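Local coordinates for uncharacterized protein (Bacteroides ovatus, PDB 4E6F) that is of unknown function but carries a DUF4468 domain with a TBP-like fold, a curved antiparallel sheet with helices packed against it, at residues I115-R120 and R153-F158; V82-S85 and L90-T93; E128-D133 and R146-W151; Q40-M45 and S66-G71. One frame throughout, in Å; residues are numbered along the deposited sequence. Where two conformers were deposited one is given.

Contact 1: I115-R120 and R153-F158. With NO3 (nitrate ion), chain C.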
loop_
_atom_site.group_PDB
_atom_site.type_symbol
_atom_site.label_atom_id
_atom_site.label_comp_id
_atom_site.label_asym_id
_atom_site.label_seq_id
_atom_site.Cartn_x
_atom_site.Cartn_y
_atom_site.Cartn_z
ATOM N N ILE A 115 1.497 -2.846 -8.086
ATOM C CA ILE A 115 1.788 -1.419 -7.995
ATOM C C ILE A 115 2.533 -0.946 -9.227
ATOM O O ILE A 115 3.589 -1.496 -9.568
ATOM C CB ILE A 115 2.610 -1.135 -6.727
ATOM C CG1 ILE A 115 1.825 -1.594 -5.465
ATOM C CG2 ILE A 115 3.024 0.376 -6.657
ATOM C CD1 ILE A 115 2.634 -1.674 -4.202
ATOM N N ARG A 116 1.986 0.087 -9.877
ATOM C CA ARG A 116 2.624 0.674 -11.044
ATOM C C ARG A 116 2.442 2.172 -10.997
ATOM O O ARG A 116 1.407 2.681 -10.552
ATOM C CB ARG A 116 2.087 0.071 -12.353
ATOM C CG ARG A 116 0.611 0.269 -12.562
ATOM C CD ARG A 116 0.124 -0.401 -13.847
ATOM N NE ARG A 116 -1.334 -0.331 -13.929
ATOM C CZ ARG A 116 -2.009 0.709 -14.403
ATOM N NH1 ARG A 116 -1.363 1.768 -14.879
ATOM N NH2 ARG A 116 -3.333 0.702 -14.400
ATOM N N PHE A 117 3.450 2.869 -11.480
ATOM C CA PHE A 117 3.494 4.320 -11.467
ATOM C C PHE A 117 3.378 4.889 -12.852
ATOM O O PHE A 117 3.899 4.300 -13.811
ATOM C CB PHE A 117 4.829 4.783 -10.870
ATOM C CG PHE A 117 5.151 4.209 -9.508
ATOM C CD1 PHE A 117 4.522 4.697 -8.360
ATOM C CD2 PHE A 117 6.079 3.179 -9.371
ATOM C CE1 PHE A 117 4.805 4.149 -7.095
ATOM C CE2 PHE A 117 6.376 2.640 -8.106
ATOM C CZ PHE A 117 5.755 3.147 -6.976
ATOM N N THR A 118 2.690 6.032 -12.953
ATOM C CA THR A 118 2.571 6.801 -14.195
ATOM C C THR A 118 3.052 8.193 -13.833
ATOM O O THR A 118 2.386 8.926 -13.089
ATOM C CB THR A 118 1.165 6.754 -14.776
ATOM O OG1 THR A 118 0.777 5.390 -14.898
ATOM C CG2 THR A 118 1.093 7.437 -16.149
ATOM N N TYR A 119 4.219 8.546 -14.343
ATOM C CA TYR A 119 4.897 9.779 -13.978
ATOM C C TYR A 119 4.981 10.737 -15.155
ATOM O O TYR A 119 5.408 10.335 -16.244
ATOM C CB TYR A 119 6.314 9.398 -13.498
ATOM C CG TYR A 119 7.120 10.523 -12.882
ATOM C CD1 TYR A 119 6.689 11.163 -11.719
ATOM C CD2 TYR A 119 8.374 10.858 -13.379
ATOM C CE1 TYR A 119 7.451 12.164 -11.123
ATOM C CE2 TYR A 119 9.151 11.848 -12.778
ATOM C CZ TYR A 119 8.699 12.471 -11.630
ATOM O OH TYR A 119 9.478 13.434 -11.029
ATOM N N ARG A 120 4.569 12.007 -14.923
ATOM C CA ARG A 120 4.595 13.055 -15.950
ATOM C C ARG A 120 3.873 12.558 -17.218
ATOM O O ARG A 120 4.371 12.749 -18.350
ATOM C CB ARG A 120 6.048 13.513 -16.251
ATOM C CG ARG A 120 6.896 13.781 -15.006
ATOM C CD ARG A 120 7.206 15.241 -14.802
ATOM N NE ARG A 120 7.675 15.519 -13.442
ATOM C CZ ARG A 120 8.899 15.945 -13.143
ATOM N NH1 ARG A 120 9.796 16.135 -14.102
ATOM N NH2 ARG A 120 9.233 16.184 -11.881
ATOM N N ARG A 153 10.696 5.581 -0.430
ATOM C CA ARG A 153 10.134 6.146 0.798
ATOM C C ARG A 153 8.626 6.359 0.703
ATOM O O ARG A 153 7.893 5.997 1.632
ATOM C CB ARG A 153 10.756 7.518 1.109
ATOM C CG ARG A 153 12.166 7.475 1.623
ATOM C CD ARG A 153 12.522 8.814 2.268
ATOM N NE ARG A 153 13.971 8.960 2.399
ATOM C CZ ARG A 153 14.760 9.604 1.537
ATOM N NH1 ARG A 153 14.242 10.232 0.485
ATOM N NH2 ARG A 153 16.069 9.654 1.742
ATOM N N LYS A 154 8.177 7.052 -0.355
ATOM C CA LYS A 154 6.766 7.424 -0.427
ATOM C C LYS A 154 5.873 6.204 -0.641
ATOM O O LYS A 154 4.740 6.215 -0.143
ATOM C CB LYS A 154 6.527 8.529 -1.470
ATOM C CG LYS A 154 7.231 9.853 -1.102
ATOM C CD LYS A 154 6.785 10.432 0.226
ATOM C CE LYS A 154 7.293 11.837 0.459
ATOM N NZ LYS A 154 8.601 11.863 1.173
ATOM N N THR A 155 6.368 5.149 -1.321
ATOM C CA THR A 155 5.531 3.948 -1.491
ATOM C C THR A 155 5.444 3.181 -0.157
ATOM O O THR A 155 4.361 2.727 0.231
ATOM C CB THR A 155 6.024 3.042 -2.626
ATOM O OG1 THR A 155 6.133 3.836 -3.815
ATOM C CG2 THR A 155 5.049 1.867 -2.889
ATOM N N VAL A 156 6.572 3.049 0.553
ATOM C CA VAL A 156 6.563 2.399 1.876
ATOM C C VAL A 156 5.635 3.198 2.825
ATOM O O VAL A 156 4.834 2.583 3.544
ATOM C CB VAL A 156 8.002 2.218 2.455
ATOM C CG1 VAL A 156 7.967 1.787 3.938
ATOM C CG2 VAL A 156 8.802 1.207 1.627
ATOM N N ASP A 157 5.728 4.549 2.831
ATOM C CA ASP A 157 4.846 5.372 3.679
ATOM C C ASP A 157 3.380 5.143 3.312
ATOM O O ASP A 157 2.532 5.087 4.207
ATOM C CB ASP A 157 5.168 6.868 3.554
ATOM C CG ASP A 157 6.528 7.263 4.105
ATOM O OD1 ASP A 157 7.171 6.421 4.769
ATOM O OD2 ASP A 157 6.954 8.418 3.858
ATOM N N PHE A 158 3.094 5.054 2.000
ATOM C CA PHE A 158 1.745 4.822 1.514
ATOM C C PHE A 158 1.192 3.486 2.058
ATOM O O PHE A 158 0.050 3.426 2.532
ATOM C CB PHE A 158 1.771 4.817 -0.019
ATOM C CG PHE A 158 0.434 4.527 -0.637
ATOM C CD1 PHE A 158 -0.465 5.553 -0.889
ATOM C CD2 PHE A 158 0.071 3.226 -0.968
ATOM C CE1 PHE A 158 -1.713 5.289 -1.453
ATOM C CE2 PHE A 158 -1.195 2.953 -1.516
ATOM C CZ PHE A 158 -2.075 3.990 -1.744
HETATM N N NO3 C . 11.328 11.991 -0.862
HETATM O O1 NO3 C . 12.449 12.265 -1.262
HETATM O O2 NO3 C . 11.118 11.224 0.051
HETATM O O3 NO3 C . 10.289 12.552 -1.479
#

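Contact 2: V82-S85 and L90-T93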
loop_
_atom_site.group_PDB
_atom_site.type_symbol
_atom_site.label_atom_id
_atom_site.label_comp_id
_atom_site.label_asym_id
_atom_site.label_seq_id
_atom_site.Cartn_x
_atom_site.Cartn_y
_atom_site.Cartn_z
ATOM N N VAL A 82 2.560 12.428 -3.667
ATOM C CA VAL A 82 3.358 13.651 -3.801
ATOM C C VAL A 82 4.750 13.419 -3.219
ATOM O O VAL A 82 4.874 13.012 -2.064
ATOM C CB VAL A 82 2.636 14.856 -3.133
ATOM C CG1 VAL A 82 3.515 16.131 -3.120
ATOM C CG2 VAL A 82 1.305 15.114 -3.838
ATOM N N PHE A 83 5.802 13.772 -3.985
ATOM C CA PHE A 83 7.182 13.658 -3.496
ATOM C C PHE A 83 7.605 14.938 -2.778
ATOM O O PHE A 83 8.209 14.901 -1.710
ATOM C CB PHE A 83 8.143 13.389 -4.669
ATOM C CG PHE A 83 7.855 12.098 -5.389
ATOM C CD1 PHE A 83 7.820 10.889 -4.699
ATOM C CD2 PHE A 83 7.611 12.087 -6.755
ATOM C CE1 PHE A 83 7.575 9.688 -5.379
ATOM C CE2 PHE A 83 7.367 10.888 -7.434
ATOM C CZ PHE A 83 7.369 9.693 -6.740
ATOM N N SER A 84 7.329 16.083 -3.413
ATOM C CA SER A 84 7.704 17.384 -2.887
ATOM C C SER A 84 6.976 18.475 -3.626
ATOM O O SER A 84 6.431 18.265 -4.719
ATOM C CB SER A 84 9.214 17.600 -2.987
ATOM O OG SER A 84 9.617 17.576 -4.343
ATOM N N SER A 85 6.956 19.631 -3.001
ATOM C CA SER A 85 6.353 20.793 -3.614
ATOM C C SER A 85 7.119 22.030 -3.182
ATOM O O SER A 85 7.682 22.111 -2.075
ATOM C CB SER A 85 4.863 20.893 -3.272
ATOM O OG SER A 85 4.643 21.652 -2.093
ATOM N N LEU A 90 5.630 21.021 -8.472
ATOM C CA LEU A 90 4.886 20.020 -7.739
ATOM C C LEU A 90 5.367 18.721 -8.326
ATOM O O LEU A 90 5.180 18.498 -9.522
ATOM C CB LEU A 90 3.353 20.181 -7.856
ATOM C CG LEU A 90 2.550 19.009 -7.238
ATOM C CD1 LEU A 90 2.591 19.052 -5.716
ATOM C CD2 LEU A 90 1.123 19.040 -7.714
ATOM N N ASP A 91 6.107 17.931 -7.543
ATOM C CA ASP A 91 6.645 16.679 -8.042
ATOM C C ASP A 91 5.798 15.556 -7.477
ATOM O O ASP A 91 5.794 15.361 -6.259
ATOM C CB ASP A 91 8.120 16.526 -7.619
ATOM C CG ASP A 91 8.798 15.293 -8.211
ATOM O OD1 ASP A 91 8.348 14.822 -9.277
ATOM O OD2 ASP A 91 9.799 14.821 -7.618
ATOM N N ARG A 92 5.060 14.854 -8.340
ATOM C CA ARG A 92 4.181 13.777 -7.903
ATOM C C ARG A 92 4.109 12.679 -8.944
ATOM O O ARG A 92 4.432 12.916 -10.114
ATOM C CB ARG A 92 2.765 14.331 -7.640
ATOM C CG ARG A 92 2.044 14.833 -8.901
ATOM C CD ARG A 92 0.675 15.395 -8.582
ATOM N NE ARG A 92 -0.052 15.751 -9.802
ATOM C CZ ARG A 92 -1.312 16.178 -9.826
ATOM N NH1 ARG A 92 -2.004 16.291 -8.700
ATOM N NH2 ARG A 92 -1.896 16.477 -10.980
ATOM N N THR A 93 3.634 11.497 -8.537
ATOM C CA THR A 93 3.409 10.416 -9.470
ATOM C C THR A 93 1.993 9.898 -9.317
ATOM O O THR A 93 1.419 9.973 -8.223
ATOM C CB THR A 93 4.417 9.250 -9.278
ATOM O OG1 THR A 93 4.225 8.302 -10.337
ATOM C CG2 THR A 93 4.268 8.530 -7.926
HETATM O O HOH W 1 11.039 15.546 -5.240
#

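Contact 3: E128-D133 and R146-W151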
loop_
_atom_site.group_PDB
_atom_site.type_symbol
_atom_site.label_atom_id
_atom_site.label_comp_id
_atom_site.label_asym_id
_atom_site.label_seq_id
_atom_site.Cartn_x
_atom_site.Cartn_y
_atom_site.Cartn_z
ATOM N N GLU A 128 8.395 -3.544 -9.411
ATOM C CA GLU A 128 9.392 -4.636 -9.436
ATOM C C GLU A 128 10.713 -4.248 -10.064
ATOM O O GLU A 128 11.735 -4.881 -9.776
ATOM C CB GLU A 128 8.858 -5.858 -10.200
ATOM C CG GLU A 128 7.709 -6.547 -9.491
ATOM C CD GLU A 128 6.394 -5.777 -9.501
ATOM O OE1 GLU A 128 6.153 -5.017 -10.470
ATOM O OE2 GLU A 128 5.592 -5.965 -8.558
ATOM N N GLU A 129 10.693 -3.242 -10.922
ATOM C CA GLU A 129 11.916 -2.814 -11.610
ATOM C C GLU A 129 12.329 -1.441 -11.122
ATOM O O GLU A 129 13.184 -0.791 -11.758
ATOM C CB GLU A 129 11.710 -2.792 -13.156
ATOM C CG GLU A 129 10.706 -3.795 -13.720
ATOM C CD GLU A 129 10.992 -5.274 -13.533
ATOM O OE1 GLU A 129 12.182 -5.660 -13.455
ATOM O OE2 GLU A 129 10.016 -6.058 -13.516
ATOM N N TRP A 130 11.743 -0.978 -9.972
ATOM C CA TRP A 130 11.949 0.370 -9.514
ATOM C C TRP A 130 12.254 0.529 -8.002
ATOM O O TRP A 130 13.226 1.195 -7.645
ATOM C CB TRP A 130 10.685 1.147 -9.875
ATOM C CG TRP A 130 10.904 2.591 -10.191
ATOM C CD1 TRP A 130 10.285 3.651 -9.604
ATOM C CD2 TRP A 130 11.821 3.141 -11.156
ATOM N NE1 TRP A 130 10.732 4.828 -10.160
ATOM C CE2 TRP A 130 11.682 4.546 -11.110
ATOM C CE3 TRP A 130 12.734 2.579 -12.074
ATOM C CZ2 TRP A 130 12.463 5.408 -11.903
ATOM C CZ3 TRP A 130 13.503 3.431 -12.863
ATOM C CH2 TRP A 130 13.363 4.828 -12.774
ATOM N N ILE A 131 11.409 -0.053 -7.109
ATOM C CA ILE A 131 11.584 0.157 -5.652
ATOM C C ILE A 131 12.085 -1.069 -4.892
ATOM O O ILE A 131 12.216 -1.009 -3.675
ATOM C CB ILE A 131 10.279 0.695 -4.995
ATOM C CG1 ILE A 131 9.083 -0.297 -5.130
ATOM C CG2 ILE A 131 9.928 2.068 -5.572
ATOM C CD1 ILE A 131 7.901 0.067 -4.227
ATOM N N THR A 132 12.324 -2.176 -5.583
ATOM C CA THR A 132 12.852 -3.380 -4.944
ATOM C C THR A 132 14.295 -3.162 -4.479
ATOM O O THR A 132 14.979 -2.263 -4.990
ATOM C CB THR A 132 12.811 -4.554 -5.911
ATOM O OG1 THR A 132 13.451 -4.166 -7.131
ATOM C CG2 THR A 132 11.383 -5.041 -6.170
ATOM N N ASP A 133 14.759 -3.980 -3.525
ATOM C CA ASP A 133 16.142 -3.852 -3.014
ATOM C C ASP A 133 17.174 -3.824 -4.138
ATOM O O ASP A 133 18.129 -3.044 -4.080
ATOM C CB ASP A 133 16.478 -5.035 -2.082
ATOM C CG ASP A 133 15.745 -5.066 -0.759
ATOM O OD1 ASP A 133 14.879 -4.179 -0.525
ATOM O OD2 ASP A 133 16.049 -5.960 0.066
ATOM N N ARG A 146 20.086 7.196 -4.182
ATOM C CA ARG A 146 19.528 8.543 -4.089
ATOM C C ARG A 146 18.454 8.876 -5.116
ATOM O O ARG A 146 17.470 9.504 -4.727
ATOM C CB ARG A 146 20.591 9.630 -4.058
ATOM C CG ARG A 146 21.554 9.564 -5.186
ATOM C CD ARG A 146 22.761 10.438 -4.897
ATOM N NE ARG A 146 23.727 10.376 -5.991
ATOM C CZ ARG A 146 24.585 9.377 -6.167
ATOM N NH1 ARG A 146 24.628 8.364 -5.296
ATOM N NH2 ARG A 146 25.425 9.395 -7.189
ATOM N N GLY A 147 18.621 8.451 -6.371
ATOM C CA GLY A 147 17.656 8.724 -7.430
ATOM C C GLY A 147 16.335 7.991 -7.257
ATOM O O GLY A 147 15.302 8.427 -7.776
ATOM N N LEU A 148 16.342 6.874 -6.514
ATOM C CA LEU A 148 15.117 6.083 -6.310
ATOM C C LEU A 148 14.501 6.296 -4.933
ATOM O O LEU A 148 13.422 5.758 -4.646
ATOM C CB LEU A 148 15.416 4.578 -6.525
ATOM C CG LEU A 148 15.693 4.237 -8.021
ATOM C CD1 LEU A 148 16.219 2.838 -8.205
ATOM C CD2 LEU A 148 14.444 4.385 -8.845
ATOM N N ALA A 149 15.177 7.075 -4.070
ATOM C CA ALA A 149 14.740 7.228 -2.689
ATOM C C ALA A 149 13.322 7.760 -2.556
ATOM O O ALA A 149 12.573 7.229 -1.742
ATOM C CB ALA A 149 15.708 8.113 -1.924
ATOM N N LYS A 150 12.937 8.775 -3.333
ATOM C CA LYS A 150 11.588 9.340 -3.208
ATOM C C LYS A 150 10.532 8.289 -3.523
ATOM O O LYS A 150 9.500 8.248 -2.865
ATOM C CB LYS A 150 11.404 10.596 -4.078
ATOM C CG LYS A 150 11.412 10.364 -5.596
ATOM C CD LYS A 150 11.414 11.719 -6.308
ATOM C CE LYS A 150 11.207 11.504 -7.794
ATOM N NZ LYS A 150 11.348 12.787 -8.567
ATOM N N TRP A 151 10.802 7.428 -4.513
ATOM C CA TRP A 151 9.888 6.360 -4.900
ATOM C C TRP A 151 9.727 5.334 -3.785
ATOM O O TRP A 151 8.603 4.970 -3.437
ATOM C CB TRP A 151 10.418 5.663 -6.162
ATOM C CG TRP A 151 10.524 6.601 -7.324
ATOM C CD1 TRP A 151 11.609 7.342 -7.689
ATOM C CD2 TRP A 151 9.469 6.963 -8.215
ATOM N NE1 TRP A 151 11.304 8.124 -8.780
ATOM C CE2 TRP A 151 9.991 7.911 -9.123
ATOM C CE3 TRP A 151 8.143 6.533 -8.379
ATOM C CZ2 TRP A 151 9.218 8.460 -10.161
ATOM C CZ3 TRP A 151 7.374 7.078 -9.392
ATOM C CH2 TRP A 151 7.908 8.041 -10.265
#

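Contact 4: Q40-M45 and S66-G71. With EDO (1,2-ethanediol), chain F.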
loop_
_atom_site.group_PDB
_atom_site.type_symbol
_atom_site.label_atom_id
_atom_site.label_comp_id
_atom_site.label_asym_id
_atom_site.label_seq_id
_atom_site.Cartn_x
_atom_site.Cartn_y
_atom_site.Cartn_z
ATOM N N GLN A 40 -17.851 -11.234 10.557
ATOM C CA GLN A 40 -17.693 -9.892 11.133
ATOM C C GLN A 40 -16.478 -9.146 10.517
ATOM O O GLN A 40 -16.530 -7.938 10.262
ATOM C CB GLN A 40 -17.493 -10.012 12.662
ATOM C CG GLN A 40 -18.694 -10.655 13.369
ATOM C CD GLN A 40 -18.415 -10.737 14.855
ATOM O OE1 GLN A 40 -17.717 -11.630 15.321
ATOM N NE2 GLN A 40 -18.923 -9.797 15.631
ATOM N N ILE A 41 -15.390 -9.872 10.306
ATOM C CA ILE A 41 -14.161 -9.282 9.732
ATOM C C ILE A 41 -14.420 -8.884 8.276
ATOM O O ILE A 41 -14.060 -7.770 7.846
ATOM C CB ILE A 41 -12.992 -10.280 9.867
ATOM C CG1 ILE A 41 -12.663 -10.521 11.373
ATOM C CG2 ILE A 41 -11.728 -9.771 9.111
ATOM C CD1 ILE A 41 -11.708 -11.690 11.616
ATOM N N TYR A 42 -15.070 -9.805 7.527
ATOM C CA TYR A 42 -15.405 -9.576 6.125
ATOM C C TYR A 42 -16.288 -8.315 5.994
ATOM O O TYR A 42 -16.045 -7.494 5.105
ATOM C CB TYR A 42 -16.097 -10.833 5.560
ATOM C CG TYR A 42 -16.632 -10.648 4.159
ATOM C CD1 TYR A 42 -15.826 -10.876 3.045
ATOM C CD2 TYR A 42 -17.962 -10.299 3.943
ATOM C CE1 TYR A 42 -16.325 -10.713 1.747
ATOM C CE2 TYR A 42 -18.466 -10.128 2.654
ATOM C CZ TYR A 42 -17.642 -10.333 1.563
ATOM O OH TYR A 42 -18.166 -10.185 0.300
ATOM N N ASP A 43 -17.315 -8.157 6.875
ATOM C CA ASP A 43 -18.187 -6.988 6.795
ATOM C C ASP A 43 -17.442 -5.715 7.164
ATOM O O ASP A 43 -17.696 -4.675 6.567
ATOM C CB ASP A 43 -19.437 -7.160 7.661
ATOM C CG ASP A 43 -20.351 -8.286 7.201
ATOM O OD1 ASP A 43 -20.318 -8.632 5.993
ATOM O OD2 ASP A 43 -21.119 -8.791 8.031
ATOM N N THR A 44 -16.516 -5.778 8.140
ATOM C CA THR A 44 -15.741 -4.587 8.507
ATOM C C THR A 44 -14.840 -4.161 7.355
ATOM O O THR A 44 -14.684 -2.964 7.079
ATOM C CB THR A 44 -14.897 -4.876 9.767
ATOM O OG1 THR A 44 -15.772 -5.262 10.828
ATOM C CG2 THR A 44 -14.052 -3.685 10.205
HETATM N N MSE A 45 -14.227 -5.158 6.703
HETATM C CA MSE A 45 -13.277 -4.916 5.612
HETATM C C MSE A 45 -13.969 -4.454 4.313
HETATM O O MSE A 45 -13.395 -3.616 3.594
HETATM C CB MSE A 45 -12.401 -6.140 5.401
HETATM C CG MSE A 45 -11.371 -6.299 6.537
HETATM SE SE MSE A 45 -10.013 -4.832 6.460
HETATM C CE MSE A 45 -10.776 -3.557 7.774
ATOM N N SER A 66 -15.570 -9.761 -4.556
ATOM C CA SER A 66 -15.800 -10.175 -3.182
ATOM C C SER A 66 -16.447 -11.555 -3.178
ATOM O O SER A 66 -17.376 -11.823 -3.959
ATOM C CB SER A 66 -16.610 -9.140 -2.400
ATOM O OG SER A 66 -17.922 -8.989 -2.913
ATOM N N ASP A 67 -15.904 -12.455 -2.357
ATOM C CA ASP A 67 -16.468 -13.788 -2.180
ATOM C C ASP A 67 -16.735 -13.944 -0.687
ATOM O O ASP A 67 -15.791 -14.106 0.110
ATOM C CB ASP A 67 -15.563 -14.896 -2.727
ATOM C CG ASP A 67 -16.179 -16.293 -2.549
ATOM O OD1 ASP A 67 -16.795 -16.547 -1.488
ATOM O OD2 ASP A 67 -15.994 -17.125 -3.425
ATOM N N GLU A 68 -18.003 -13.803 -0.292
ATOM C CA GLU A 68 -18.392 -13.818 1.120
ATOM C C GLU A 68 -18.017 -15.132 1.826
ATOM O O GLU A 68 -17.475 -15.082 2.938
ATOM C CB GLU A 68 -19.907 -13.542 1.247
ATOM C CG GLU A 68 -20.374 -13.301 2.676
ATOM C CD GLU A 68 -21.788 -12.770 2.834
ATOM O OE1 GLU A 68 -22.423 -12.417 1.814
ATOM O OE2 GLU A 68 -22.252 -12.686 3.994
ATOM N N ALA A 69 -18.263 -16.291 1.191
ATOM C CA ALA A 69 -17.953 -17.571 1.857
ATOM C C ALA A 69 -16.443 -17.723 2.097
ATOM O O ALA A 69 -16.034 -18.126 3.200
ATOM C CB ALA A 69 -18.483 -18.742 1.036
ATOM N N LYS A 70 -15.622 -17.333 1.104
ATOM C CA LYS A 70 -14.158 -17.427 1.199
ATOM C C LYS A 70 -13.515 -16.250 1.910
ATOM O O LYS A 70 -12.304 -16.282 2.128
ATOM C CB LYS A 70 -13.526 -17.560 -0.172
ATOM C CG LYS A 70 -13.800 -18.874 -0.834
ATOM C CD LYS A 70 -13.037 -18.935 -2.118
ATOM C CE LYS A 70 -13.362 -20.192 -2.881
ATOM N NZ LYS A 70 -12.680 -20.201 -4.199
ATOM N N GLY A 71 -14.317 -15.250 2.264
ATOM C CA GLY A 71 -13.885 -14.048 2.968
ATOM C C GLY A 71 -12.819 -13.268 2.215
ATOM O O GLY A 71 -11.976 -12.631 2.852
HETATM C C1 EDO F . -16.919 -10.394 18.694
HETATM O O1 EDO F . -17.939 -9.447 18.457
HETATM C C2 EDO F . -16.317 -10.245 20.121
HETATM O O2 EDO F . -17.322 -10.389 21.107
HETATM O O HOH W 2 -20.623 -11.892 6.000
#

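Contact 1: I115-R120 and R153-F158
The C-terminal helix 149-169 packs against strand 107-119 of the antiparallel sheet here, and within 153-158 Thr155 makes the contact with the strand. Its hydroxyl reaches the rim of the Phe117 ring: OG1 lies 3.3 Å from Phe117 CZ and close to the ring plane, so the oxygen faces the aromatic C-H edge and not the pi cloud. OG1 stands beside the backbone N of Thr155 (chi1 -54°), a setting that also lets it bond back to the carbonyl of Trp151 one helical turn earlier. The methyl branch, CG2, is directed to the end of Ile115, with 4.5 Å between Thr155 CG2 and Ile115 CD1. All three side chains are buried. This is consistent with the helix-on-sheet packing of a TBP-like fold; Phe117 also makes an edge-to-face contact with Trp151, while Ile115 and Thr155 both rest on Phe27 of strand 24-32. On a neighbouring side of the helix, Lys154 and Arg153 hold a nitrate ion, probably from the crystallisation liquor. Lys154 NZ donates to nitrate O2 at 2.8 Å and more weakly to O3, its chain bending at chi2 (-60°) to bring the ammonium round to the anion. Arg153 NH1 adds a weak bond of 3.3 Å to nitrate O2, and the guanidinium meets nitrate O1 at its edge. A leucine in place of Lys154 would probably cost the nitrate its short ammonium bond and the nearby positive charge, leaving the weak Arg153 bond to do more of the holding. Arg153 NE is meanwhile engaged in a salt bridge with Asp10.

Contact 2: V82-S85 and L90-T93
The carbonyl oxygen of Asp91 is gripped by two successive backbone N-H groups, Phe83 N at 2.8 Å from Asp91 O and Ser84 N at a weak 3.3 Å from the same Asp91 O. Two residues facing one in this way make a classic beta bulge, which shifts the register by one between the pairs Val82-Arg92 and Ser84-Asp91. The return bond, Asp91 N to Ser84 O at 2.9 Å, is nearly straight at 164°. A water joins the side chains of the hydrogen-bonded pair: it lies 2.6 Å from Ser84 OG and donates to Asp91 OD2. The carboxylate, with CG anti to the backbone N (chi1 -175°), is brought obliquely up to the Phe83 ring, Asp91 OD2 coming within 3.6 Å of Phe83 CD2. Further along the ring, Phe83 CZ touches Thr93 CG2 at 3.5 Å. Beside Val82, Leu90 CD1 bridges Val82 CG1 and Ser85 CB. The bulge lies near the turn of the hairpin formed by strands 72-85 and 90-104. Phe83 turns its ring toward Trp151 and Lys154 of helix 149-169, while the Asp91 carboxylate joins Lys150 of that helix to Tyr119, the last residue of strand 107-119, and Arg120 just after it.

Contact 3: E128-D133 and R146-W151
In one of its two conformers, Trp130 drives the edge of its indole into the face of Trp151, with NE1 leading: Trp130 NE1 lies 3.2 Å from Trp151 CD2 and over the middle of the indole. The pair is edge-to-face (T-shaped), its five-membered rings 4.3 Å apart between centroids and its planes at 75°. One face of the same Trp130 indole receives Leu148, whose CD2 makes a CH-pi contact 3.7 Å from the centroid of the Trp130 six-membered ring and 15° off its normal. The other methyl, Leu148 CD1, lies 3.5 Å from Trp130 O. Together these side chains pin the loop between strand 123-126 and helix 133-136 to the start of the long C-terminal helix 149-169. Trp151 keeps CG beside its backbone N (chi1 -61°), which carries the ring from the helix toward the sheet, where Phe83, Phe117 and Tyr119 meet it edge-to-face. An alanine in place of Trp151 would probably leave the Trp130 N-H edge without its aromatic face and open a gap among those rings. On the loop, Ile131 CG2 packs at 3.7 Å against Trp151 CB, the two side chains crossing at about a right angle, and Ile131 also leans on Phe27 of strand 24-32.

Contact 4: Q40-M45 and S66-G71
Tyr42 lays its ring against the turn that follows strand 62-67, and one face is overlapped by the backbone of Glu68. Glu68 CA sits 4.0 Å from the ring centroid and 26° off its normal, a CH-pi contact displaced toward the hydroxyl side, with Glu68 CA to Tyr42 CZ at 3.6 Å. Glu68 then runs across the ring at about a right angle, its CG 3.7 Å from Tyr42 CE2, and its extended chain leads the carboxylate beyond. There a water donates to Glu68 OE2 at 2.7 Å and, in one Asp43 conformer, over a longer distance to Asp43 OD1, which would probably ease the repulsion between these like charges. With CG anti to the backbone N (chi1 173°), Tyr42 projects from the helix far enough for OH to reach the end of the strand, where Ser66 CB lies 3.3 Å from Tyr42 OH at the ring edge. The other end of the ring meets Gly71, whose CA is 3.7 Å from Tyr42 CD1. The turn itself is held by an Asx motif: Lys70 N donates to Asp67 OD1 at 3.0 Å, from above the carboxylate plane. The contact thus fastens helix 38-54 to the connection between strands 62-67 and 72-85, with Tyr42 also resting on Ile73 of the latter strand, while Ile41 and Met45 (a selenomethionine) turn to strands 90-104 and 107-119.

From the N terminus, contact 4 closes first, joining helix 38-54 to the turn after strand 62-67. Contact 2 follows in series as the hairpin of strands 72-85 and 90-104, its centre about 36 Å from that of contact 4 and on the opposite side of the chain's centre. Contact 1 then opens on strand 107-119 and closes on helix 149-169, and contact 3 is nested inside its loop. Contacts 1, 2 and 3 touch one another, through polar groups and round Trp151. Contacts 1 and 3 involve helix 149-169, and contact 2 supplies the hairpin on which it also rests, while contact 4 ties helix 38-54 to the far part of the fold.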